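Local coordinates for protein 3-chlorocatechol 1,2-dioxygenase (Rhodococcus opacus, PDB 2BOY) that probably opens the ring of catechols such as 3-chlorocatechol between the two hydroxyl-bearing carbons, using dioxygen and a ferric iron centre, at residues M92-D97 and Y143-K148; A118-D123 and W194-E199; W187-L192 and G217-N222. One frame throughout, in Å; residues are numbered along the deposited sequence.

Contact 1. Residues M92-D97 and Y143-K148; sequences MPMRDD and YLFRGK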
loop_
_atom_site.group_PDB
_atom_site.type_symbol
_atom_site.label_atom_id
_atom_site.label_comp_id
_atom_site.label_asym_id
_atom_site.label_seq_id
_atom_site.Cartn_x
_atom_site.Cartn_y
_atom_site.Cartn_z
ATOM N N MET A 92 -18.930 21.486 -24.796
ATOM C CA MET A 92 -18.687 20.195 -24.170
ATOM C C MET A 92 -19.923 19.299 -24.314
ATOM O O MET A 92 -21.055 19.840 -24.328
ATOM C CB MET A 92 -18.353 20.363 -22.677
ATOM C CG MET A 92 -16.989 21.095 -22.386
ATOM S SD MET A 92 -15.573 20.172 -23.035
ATOM C CE MET A 92 -15.400 18.897 -21.810
ATOM N N PRO A 93 -19.729 17.980 -24.476
ATOM C CA PRO A 93 -20.870 17.056 -24.627
ATOM C C PRO A 93 -21.767 17.071 -23.404
ATOM O O PRO A 93 -21.298 16.813 -22.277
ATOM C CB PRO A 93 -20.213 15.691 -24.888
ATOM C CG PRO A 93 -18.850 16.050 -25.566
ATOM C CD PRO A 93 -18.426 17.294 -24.699
ATOM N N MET A 94 -23.030 17.494 -23.629
ATOM C CA MET A 94 -23.972 17.675 -22.542
ATOM C C MET A 94 -25.335 17.114 -22.972
ATOM O O MET A 94 -25.647 17.071 -24.162
ATOM C CB MET A 94 -24.121 19.176 -22.244
ATOM C CG MET A 94 -22.905 19.752 -21.587
ATOM S SD MET A 94 -23.053 21.457 -21.153
ATOM C CE MET A 94 -22.785 22.205 -22.720
ATOM N N ARG A 95 -26.143 16.719 -22.001
ATOM C CA ARG A 95 -27.463 16.179 -22.316
ATOM C C ARG A 95 -28.397 17.322 -22.691
ATOM O O ARG A 95 -28.141 18.459 -22.314
ATOM C CB ARG A 95 -28.022 15.421 -21.112
ATOM C CG ARG A 95 -27.250 14.087 -20.917
ATOM C CD ARG A 95 -27.347 13.508 -19.522
ATOM N NE ARG A 95 -26.616 14.259 -18.489
ATOM C CZ ARG A 95 -26.414 13.786 -17.262
ATOM N NH1 ARG A 95 -26.898 12.589 -16.923
ATOM N NH2 ARG A 95 -25.749 14.489 -16.362
ATOM N N ASP A 96 -29.489 17.023 -23.412
ATOM C CA ASP A 96 -30.424 18.096 -23.787
ATOM C C ASP A 96 -31.039 18.829 -22.594
ATOM O O ASP A 96 -31.528 19.956 -22.745
ATOM C CB ASP A 96 -31.544 17.687 -24.770
ATOM C CG ASP A 96 -32.256 16.393 -24.409
ATOM O OD1 ASP A 96 -32.301 15.982 -23.232
ATOM O OD2 ASP A 96 -32.851 15.724 -25.288
ATOM N N ASP A 97 -31.003 18.230 -21.418
ATOM C CA ASP A 97 -31.557 18.899 -20.236
ATOM C C ASP A 97 -30.510 19.064 -19.136
ATOM O O ASP A 97 -30.824 19.055 -17.942
ATOM C CB ASP A 97 -32.794 18.145 -19.717
ATOM C CG ASP A 97 -32.489 16.723 -19.283
ATOM O OD1 ASP A 97 -31.308 16.243 -19.426
ATOM O OD2 ASP A 97 -33.383 15.993 -18.803
ATOM N N TYR A 143 -18.476 9.819 -22.736
ATOM C CA TYR A 143 -17.858 11.103 -23.080
ATOM C C TYR A 143 -18.692 12.332 -22.708
ATOM O O TYR A 143 -18.410 13.425 -23.193
ATOM C CB TYR A 143 -17.395 11.186 -24.546
ATOM C CG TYR A 143 -16.255 10.202 -24.879
ATOM C CD1 TYR A 143 -15.007 10.314 -24.269
ATOM C CD2 TYR A 143 -16.444 9.165 -25.813
ATOM C CE1 TYR A 143 -13.974 9.415 -24.566
ATOM C CE2 TYR A 143 -15.391 8.256 -26.136
ATOM C CZ TYR A 143 -14.185 8.384 -25.491
ATOM O OH TYR A 143 -13.156 7.511 -25.801
ATOM N N LEU A 144 -19.669 12.180 -21.818
ATOM C CA LEU A 144 -20.304 13.398 -21.310
ATOM C C LEU A 144 -19.160 14.225 -20.694
ATOM O O LEU A 144 -18.350 13.655 -19.940
ATOM C CB LEU A 144 -21.295 13.087 -20.216
ATOM C CG LEU A 144 -22.294 14.210 -19.933
ATOM C CD1 LEU A 144 -23.324 14.203 -21.126
ATOM C CD2 LEU A 144 -22.941 13.974 -18.612
ATOM N N PHE A 145 -19.117 15.526 -20.974
ATOM C CA PHE A 145 -18.158 16.447 -20.333
ATOM C C PHE A 145 -16.701 16.021 -20.549
ATOM O O PHE A 145 -15.857 16.247 -19.694
ATOM C CB PHE A 145 -18.444 16.641 -18.835
ATOM C CG PHE A 145 -19.613 17.555 -18.583
ATOM C CD1 PHE A 145 -20.801 17.051 -18.028
ATOM C CD2 PHE A 145 -19.560 18.875 -19.003
ATOM C CE1 PHE A 145 -21.899 17.906 -17.852
ATOM C CE2 PHE A 145 -20.640 19.751 -18.818
ATOM C CZ PHE A 145 -21.814 19.249 -18.238
ATOM N N ARG A 146 -16.437 15.491 -21.740
ATOM C CA ARG A 146 -15.073 15.189 -22.201
ATOM C C ARG A 146 -14.968 15.616 -23.654
ATOM O O ARG A 146 -15.807 15.215 -24.493
ATOM C CB ARG A 146 -14.842 13.670 -22.093
ATOM C CG ARG A 146 -14.911 13.123 -20.664
ATOM C CD ARG A 146 -14.725 11.596 -20.534
ATOM N NE ARG A 146 -14.830 11.129 -19.153
ATOM C CZ ARG A 146 -13.834 11.100 -18.257
ATOM N NH1 ARG A 146 -12.591 11.553 -18.564
ATOM N NH2 ARG A 146 -14.076 10.611 -17.041
ATOM N N GLY A 147 -13.936 16.408 -23.997
ATOM C CA GLY A 147 -13.808 16.861 -25.375
ATOM C C GLY A 147 -12.409 17.323 -25.738
ATOM O O GLY A 147 -11.627 17.732 -24.853
ATOM N N LYS A 148 -12.137 17.328 -27.034
ATOM C CA LYS A 148 -10.880 17.845 -27.559
ATOM C C LYS A 148 -11.160 19.075 -28.414
ATOM O O LYS A 148 -12.071 19.066 -29.240
ATOM C CB LYS A 148 -10.196 16.799 -28.425
ATOM C CG LYS A 148 -9.757 15.584 -27.623
ATOM C CD LYS A 148 -9.260 14.527 -28.538
ATOM C CE LYS A 148 -8.581 13.411 -27.775
ATOM N NZ LYS A 148 -8.001 12.536 -28.786
#
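The ring of Phe-145 has the carbonyl oxygen of Pro-93 over one face, offset toward the rim, while Met-92 and Met-94 approach it obliquely. Met-94 CG lies 3.6 Å from Phe-145 CZ, and Met-94 SD stands 4.7 Å from the centroid of the Phe-145 ring, 58° off the normal, an oblique Met-aromatic contact. A second flat group, the guanidinium of Arg-95, carries Leu-144 CD2 on one face, 3.3 Å above its plane; the two side chains cross at about a right angle. Leu-144, its chi1 of -162° setting CG opposite the backbone N, also brings CD1 within 3.5 Å of Pro-93 O. The polar end of Arg-95 is committed outside the contact, to a salt bridge with Glu-98.

One backbone hydrogen bond crosses the contact: Phe-145 N donates to Pro-93 O over 2.8 Å, in the carbonyl plane and on a lone pair. It joins the loop before strand 102-110 to the type II beta turn Tyr-143 to Arg-146, which leads into strand 146-150. The proline ring seats itself against this turn, its CG 3.3 Å from Arg-146 O. The methyl of Met-92 lies on the turn's backbone, CE 3.4 Å from Phe-145 C.

Arg-146 bonds Ser-134 OG through NE and Tyr-78 O through NH1. The chemistry implies a mainly apolar seam, pinned by a single amide, that packs the loop before strand 102-110 against a turn whose Arg-146 lies beside the iron ligand Tyr-133.

Contact 2. Residues A118-D123 and W194-E199; sequences ADVLLD and WIIAKE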
loop_
_atom_site.group_PDB
_atom_site.type_symbol
_atom_site.label_atom_id
_atom_site.label_comp_id
_atom_site.label_asym_id
_atom_site.label_seq_id
_atom_site.Cartn_x
_atom_site.Cartn_y
_atom_site.Cartn_z
ATOM N N ALA A 118 -0.779 28.312 -32.400
ATOM C CA ALA A 118 -1.936 27.765 -33.120
ATOM C C ALA A 118 -1.895 26.232 -33.161
ATOM O O ALA A 118 -0.829 25.640 -33.086
ATOM C CB ALA A 118 -1.981 28.342 -34.561
ATOM N N ASP A 119 -3.054 25.601 -33.309
ATOM C CA ASP A 119 -3.178 24.154 -33.457
ATOM C C ASP A 119 -2.649 23.383 -32.244
ATOM O O ASP A 119 -2.159 22.268 -32.380
ATOM C CB ASP A 119 -2.450 23.701 -34.732
ATOM C CG ASP A 119 -3.116 24.264 -35.988
ATOM O OD1 ASP A 119 -4.329 24.045 -36.149
ATOM O OD2 ASP A 119 -2.510 24.960 -36.830
ATOM N N VAL A 120 -2.688 24.005 -31.070
ATOM C CA VAL A 120 -2.453 23.273 -29.827
ATOM C C VAL A 120 -3.684 22.422 -29.602
ATOM O O VAL A 120 -4.805 22.905 -29.818
ATOM C CB VAL A 120 -2.224 24.250 -28.626
ATOM C CG1 VAL A 120 -2.092 23.502 -27.297
ATOM C CG2 VAL A 120 -0.972 25.123 -28.895
ATOM N N LEU A 121 -3.475 21.161 -29.211
ATOM C CA LEU A 121 -4.598 20.260 -28.965
ATOM C C LEU A 121 -4.809 20.240 -27.465
ATOM O O LEU A 121 -3.831 20.109 -26.700
ATOM C CB LEU A 121 -4.323 18.832 -29.483
ATOM C CG LEU A 121 -4.370 18.428 -30.982
ATOM C CD1 LEU A 121 -4.340 19.566 -32.004
ATOM C CD2 LEU A 121 -3.280 17.400 -31.327
ATOM N N LEU A 122 -6.061 20.423 -27.043
ATOM C CA LEU A 122 -6.386 20.394 -25.607
ATOM C C LEU A 122 -7.455 19.346 -25.377
ATOM O O LEU A 122 -8.467 19.330 -26.084
ATOM C CB LEU A 122 -6.887 21.760 -25.083
ATOM C CG LEU A 122 -5.949 22.974 -25.126
ATOM C CD1 LEU A 122 -6.110 23.694 -26.466
ATOM C CD2 LEU A 122 -6.206 23.906 -23.991
ATOM N N ASP A 123 -7.208 18.460 -24.415
ATOM C CA ASP A 123 -8.151 17.458 -23.994
ATOM C C ASP A 123 -8.703 17.983 -22.678
ATOM O O ASP A 123 -7.931 18.212 -21.755
ATOM C CB ASP A 123 -7.395 16.157 -23.728
ATOM C CG ASP A 123 -8.060 14.952 -24.338
ATOM O OD1 ASP A 123 -7.371 14.123 -24.939
ATOM O OD2 ASP A 123 -9.270 14.722 -24.254
ATOM N N TRP A 194 -7.095 19.447 -17.818
ATOM C CA TRP A 194 -6.632 19.737 -19.166
ATOM C C TRP A 194 -5.335 18.974 -19.421
ATOM O O TRP A 194 -4.485 18.908 -18.534
ATOM C CB TRP A 194 -6.279 21.214 -19.311
ATOM C CG TRP A 194 -7.391 22.163 -18.992
ATOM C CD1 TRP A 194 -7.758 22.613 -17.755
ATOM C CD2 TRP A 194 -8.273 22.791 -19.928
ATOM N NE1 TRP A 194 -8.837 23.458 -17.875
ATOM C CE2 TRP A 194 -9.158 23.599 -19.195
ATOM C CE3 TRP A 194 -8.417 22.739 -21.330
ATOM C CZ2 TRP A 194 -10.147 24.367 -19.803
ATOM C CZ3 TRP A 194 -9.418 23.505 -21.935
ATOM C CH2 TRP A 194 -10.261 24.299 -21.172
ATOM N N ILE A 195 -5.243 18.366 -20.596
ATOM C CA ILE A 195 -3.942 17.895 -21.133
ATOM C C ILE A 195 -3.768 18.641 -22.432
ATOM O O ILE A 195 -4.644 18.582 -23.307
ATOM C CB ILE A 195 -3.912 16.363 -21.318
ATOM C CG1 ILE A 195 -3.882 15.669 -19.939
ATOM C CG2 ILE A 195 -2.638 15.910 -22.158
ATOM C CD1 ILE A 195 -4.174 14.149 -20.002
ATOM N N ILE A 196 -2.648 19.351 -22.565
ATOM C CA ILE A 196 -2.452 20.314 -23.629
ATOM C C ILE A 196 -1.143 19.963 -24.328
ATOM O O ILE A 196 -0.115 19.783 -23.656
ATOM C CB ILE A 196 -2.369 21.722 -23.012
ATOM C CG1 ILE A 196 -3.670 21.991 -22.197
ATOM C CG2 ILE A 196 -2.176 22.823 -24.113
ATOM C CD1 ILE A 196 -3.518 23.169 -21.232
ATOM N N ALA A 197 -1.190 19.868 -25.646
ATOM C CA ALA A 197 -0.045 19.330 -26.378
ATOM C C ALA A 197 0.131 20.004 -27.750
ATOM O O ALA A 197 -0.843 20.366 -28.412
ATOM C CB ALA A 197 -0.250 17.827 -26.577
ATOM N N LYS A 198 1.383 20.121 -28.195
ATOM C CA LYS A 198 1.652 20.553 -29.554
ATOM C C LYS A 198 3.061 20.037 -29.885
ATOM O O LYS A 198 3.959 20.147 -29.060
ATOM C CB LYS A 198 1.631 22.080 -29.681
ATOM C CG LYS A 198 1.801 22.597 -31.192
ATOM C CD LYS A 198 1.815 24.142 -31.248
ATOM C CE LYS A 198 2.328 24.730 -32.590
ATOM N NZ LYS A 198 1.580 24.229 -33.748
ATOM N N GLU A 199 3.205 19.427 -31.061
ATOM C CA GLU A 199 4.527 19.019 -31.565
ATOM C C GLU A 199 5.607 20.076 -31.401
ATOM O O GLU A 199 5.439 21.235 -31.791
ATOM C CB GLU A 199 4.408 18.581 -33.024
ATOM C CG GLU A 199 5.716 17.980 -33.540
#
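Ile-195 O receives the shortest bond of this pairing, from Asp-123 N at 2.8 Å and nearly straight (174°), with the CA of Leu-122 adding a C-H...O contact. Ile-195 N returns a bond to Asp-123 O, and at the next hydrogen-bonded pair Leu-121 and Ala-197 exchange N-H and C=O in the same reciprocal way. These pairs belong to two antiparallel strands, 121-125 and 187-197; between them Leu-122 and Ile-196 form a non-hydrogen-bonded pair, their CA atoms 4.4 Å apart.

Leu-122 and Ile-196 lie side by side and point the same way, Leu-122 CD2 to Ile-196 CG1 3.6 Å. The same methyl reaches Trp-194 CE3 at 3.7 Å, chi1 at -63° and chi2 at 89° together turning it toward the indole, and Phe-249 of strand 241-250 touches both Leu-122 and Ile-196. Val-120 CG1 presses on Ile-196 CG2 at 3.3 Å, tighter than usual carbon contact.

Beyond the ladder, Lys-198 runs extended past Val-120 CG2 and turns at its last torsion, bringing NZ 2.9 Å from Ala-118 O, nearly along the C=O axis. Asp-119 directs its carboxylate to Arg-150 instead. The ammonium thus gives a hydrogen bond to a backbone carbonyl, tying the loop that enters strand 121-125 to Lys-198, while amides and branched aliphatics fasten strand 121-125 to the strand that also carries the iron ligands His-191 and His-193.

Contact 3. Residues W187-L192 and G217-N222; sequences WRPAHL and GSDVAN. With FE (Fe (III) ion), chain I; BHO (benzhydroxamic acid), chain J.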
loop_
_atom_site.group_PDB
_atom_site.type_symbol
_atom_site.label_atom_id
_atom_site.label_comp_id
_atom_site.label_asym_id
_atom_site.label_seq_id
_atom_site.Cartn_x
_atom_site.Cartn_y
_atom_site.Cartn_z
ATOM N N TRP A 187 -13.464 15.772 0.008
ATOM C CA TRP A 187 -13.886 16.640 -1.108
ATOM C C TRP A 187 -12.720 17.206 -1.911
ATOM O O TRP A 187 -11.745 17.655 -1.330
ATOM C CB TRP A 187 -14.620 17.856 -0.573
ATOM C CG TRP A 187 -15.967 17.515 -0.026
ATOM C CD1 TRP A 187 -16.288 17.191 1.292
ATOM C CD2 TRP A 187 -17.184 17.444 -0.766
ATOM N NE1 TRP A 187 -17.642 16.954 1.398
ATOM C CE2 TRP A 187 -18.221 17.104 0.157
ATOM C CE3 TRP A 187 -17.521 17.642 -2.123
ATOM C CZ2 TRP A 187 -19.551 16.945 -0.246
ATOM C CZ3 TRP A 187 -18.846 17.501 -2.511
ATOM C CH2 TRP A 187 -19.843 17.141 -1.578
ATOM N N ARG A 188 -12.902 17.249 -3.226
ATOM C CA ARG A 188 -12.117 18.121 -4.114
ATOM C C ARG A 188 -12.993 19.352 -4.472
ATOM O O ARG A 188 -14.187 19.189 -4.760
ATOM C CB ARG A 188 -11.803 17.372 -5.422
ATOM C CG ARG A 188 -11.010 16.080 -5.224
ATOM C CD ARG A 188 -9.924 15.890 -6.315
ATOM N NE ARG A 188 -9.039 17.053 -6.265
ATOM C CZ ARG A 188 -8.558 17.705 -7.313
ATOM N NH1 ARG A 188 -8.857 17.316 -8.557
ATOM N NH2 ARG A 188 -7.823 18.788 -7.090
ATOM N N PRO A 189 -12.394 20.543 -4.542
ATOM C CA PRO A 189 -13.121 21.731 -5.018
ATOM C C PRO A 189 -13.414 21.506 -6.506
ATOM O O PRO A 189 -12.767 20.622 -7.122
ATOM C CB PRO A 189 -12.114 22.866 -4.840
ATOM C CG PRO A 189 -10.780 22.192 -5.024
ATOM C CD PRO A 189 -10.959 20.836 -4.282
ATOM N N ALA A 190 -14.357 22.257 -7.071
ATOM C CA ALA A 190 -14.750 22.099 -8.499
ATOM C C ALA A 190 -13.593 22.432 -9.397
ATOM O O ALA A 190 -12.874 23.358 -9.087
ATOM C CB ALA A 190 -15.908 23.040 -8.806
ATOM N N HIS A 191 -13.425 21.709 -10.510
ATOM C CA HIS A 191 -12.252 21.926 -11.385
ATOM C C HIS A 191 -12.475 21.422 -12.822
ATOM O O HIS A 191 -13.302 20.531 -13.066
ATOM C CB HIS A 191 -11.009 21.218 -10.783
ATOM C CG HIS A 191 -11.228 19.760 -10.547
ATOM N ND1 HIS A 191 -11.801 19.265 -9.400
ATOM C CD2 HIS A 191 -11.033 18.700 -11.364
ATOM C CE1 HIS A 191 -11.932 17.951 -9.512
ATOM N NE2 HIS A 191 -11.450 17.580 -10.693
ATOM N N LEU A 192 -11.699 21.984 -13.755
ATOM C CA LEU A 192 -11.636 21.553 -15.128
ATOM C C LEU A 192 -10.243 20.961 -15.285
ATOM O O LEU A 192 -9.273 21.622 -14.867
ATOM C CB LEU A 192 -11.764 22.751 -16.067
ATOM C CG LEU A 192 -13.004 23.625 -15.829
ATOM C CD1 LEU A 192 -13.004 24.747 -16.863
ATOM C CD2 LEU A 192 -14.233 22.691 -16.029
ATOM N N GLY A 217 -9.373 25.609 -0.272
ATOM C CA GLY A 217 -8.406 25.588 0.814
ATOM C C GLY A 217 -8.281 24.265 1.559
ATOM O O GLY A 217 -7.567 24.198 2.541
ATOM N N SER A 218 -8.973 23.223 1.111
ATOM C CA SER A 218 -8.906 21.943 1.793
ATOM C C SER A 218 -9.182 20.803 0.803
ATOM O O SER A 218 -10.005 19.920 1.043
ATOM C CB SER A 218 -9.880 21.904 2.989
ATOM O OG SER A 218 -11.095 22.550 2.675
ATOM N N ASP A 219 -8.504 20.841 -0.335
ATOM C CA ASP A 219 -8.619 19.789 -1.341
ATOM C C ASP A 219 -8.124 18.500 -0.717
ATOM O O ASP A 219 -6.959 18.419 -0.281
ATOM C CB ASP A 219 -7.718 20.173 -2.504
ATOM C CG ASP A 219 -7.746 19.193 -3.641
ATOM O OD1 ASP A 219 -8.554 18.218 -3.685
ATOM O OD2 ASP A 219 -6.924 19.328 -4.574
ATOM N N VAL A 220 -8.999 17.486 -0.659
ATOM C CA VAL A 220 -8.556 16.146 -0.188
ATOM C C VAL A 220 -7.240 15.665 -0.913
ATOM O O VAL A 220 -6.379 14.971 -0.327
ATOM C CB VAL A 220 -9.684 15.077 -0.347
ATOM C CG1 VAL A 220 -9.937 14.833 -1.779
ATOM C CG2 VAL A 220 -9.294 13.746 0.380
ATOM N N ALA A 221 -7.103 16.029 -2.179
ATOM C CA ALA A 221 -5.941 15.616 -2.980
ATOM C C ALA A 221 -4.738 16.578 -2.914
ATOM O O ALA A 221 -3.701 16.298 -3.510
ATOM C CB ALA A 221 -6.382 15.421 -4.455
ATOM N N ASN A 222 -4.889 17.713 -2.235
ATOM C CA ASN A 222 -3.767 18.679 -2.082
ATOM C C ASN A 222 -3.179 19.158 -3.402
ATOM O O ASN A 222 -1.955 19.376 -3.517
ATOM C CB ASN A 222 -2.654 18.099 -1.205
ATOM C CG ASN A 222 -3.015 18.106 0.240
ATOM O OD1 ASN A 222 -3.144 17.044 0.875
ATOM N ND2 ASN A 222 -3.204 19.302 0.793
HETATM FE FE FE I . -11.309 15.609 -11.206
HETATM C C1 BHO J . -9.196 13.381 -8.827
HETATM C C2 BHO J . -7.841 13.463 -8.247
HETATM C C3 BHO J . -7.493 12.569 -7.233
HETATM C C4 BHO J . -8.443 11.640 -6.781
HETATM C C5 BHO J . -9.714 11.581 -7.328
HETATM C C6 BHO J . -10.106 12.455 -8.343
HETATM C C BHO J . -9.565 14.339 -9.916
HETATM O O1 BHO J . -9.003 15.385 -9.919
HETATM N N BHO J . -10.485 14.154 -10.841
HETATM O O2 BHO J . -10.592 13.127 -11.530
HETATM O O HOH W 1 -11.638 17.986 1.407
#
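Charge joins the segments first: Arg-188 takes Asp-219 side-on with two nitrogens, NE to OD1 at 2.9 Å and NH2 to OD2 at 2.7 Å, both oxygens met on their syn side. The bonds lie close to the guanidinium plane, although the carboxylate is turned 30° against it. Bends at chi2 and chi3 of Arg-188 leave NH1 directed at the bound benzhydroxamic acid, where its 2.4 Å approach to O1 is too short to be taken literally; Gln-207 also bonds NH1, and Tyr-209 bonds NH2.

Among the hydrogen bonds, Val-220 N donates to Trp-187 O at 2.8 Å, and a water bridges that oxygen to Ser-218 O. Asp-219 OD1 accepts as well from Ala-221 N, from above the carboxylate plane, making an Asx turn that opens the type I beta turn Asp-219 to Asn-222. The loop so shaped is second shell to the intradiol dioxygenase active site, with Arg-188 between it and the ligand. With an alanine here in place of Asp-219, Arg-188 would probably lose its charge partner and be held less firmly, by Gln-207 and Tyr-209, and Ala-221 N its Asx-turn acceptor.

Metal coordination belongs to His-191, whose NE2 binds the iron at 2.0 Å alongside Tyr-133, His-193 and the benzhydroxamic acid nitrogen. Its ND1 donates to Pro-189 O at 2.8 Å in the ring plane, fixing the imidazole's rotation.

Van der Waals contact is slighter: Arg-188 CG lies 3.8 Å from Val-220 CG1.

In the fold
All three contacts reach one mixed sheet of the catalytic domain, at neighbouring strands: 146-150 in contact 1, 121-125 and 187-197 in contact 2, and 187-197 again in contact 3. The centres of contact 1 and contact 2 lie about 19 Å apart. Those of contact 1 and contact 3 are about 22 Å apart, and those of contact 2 and contact 3 about 24 Å. Along the chain contact 2 interlocks with both others, whereas contact 1 closes before contact 3 opens. Contacts 1 and 2 touch where Lys-148 CE packs 3.2 Å from Asp-123 OD1. Strand 187-197 runs from contact 3 into the ladder of contact 2, so two of the three protein iron ligands, His-191 and His-193, sit on a strand of the sheet.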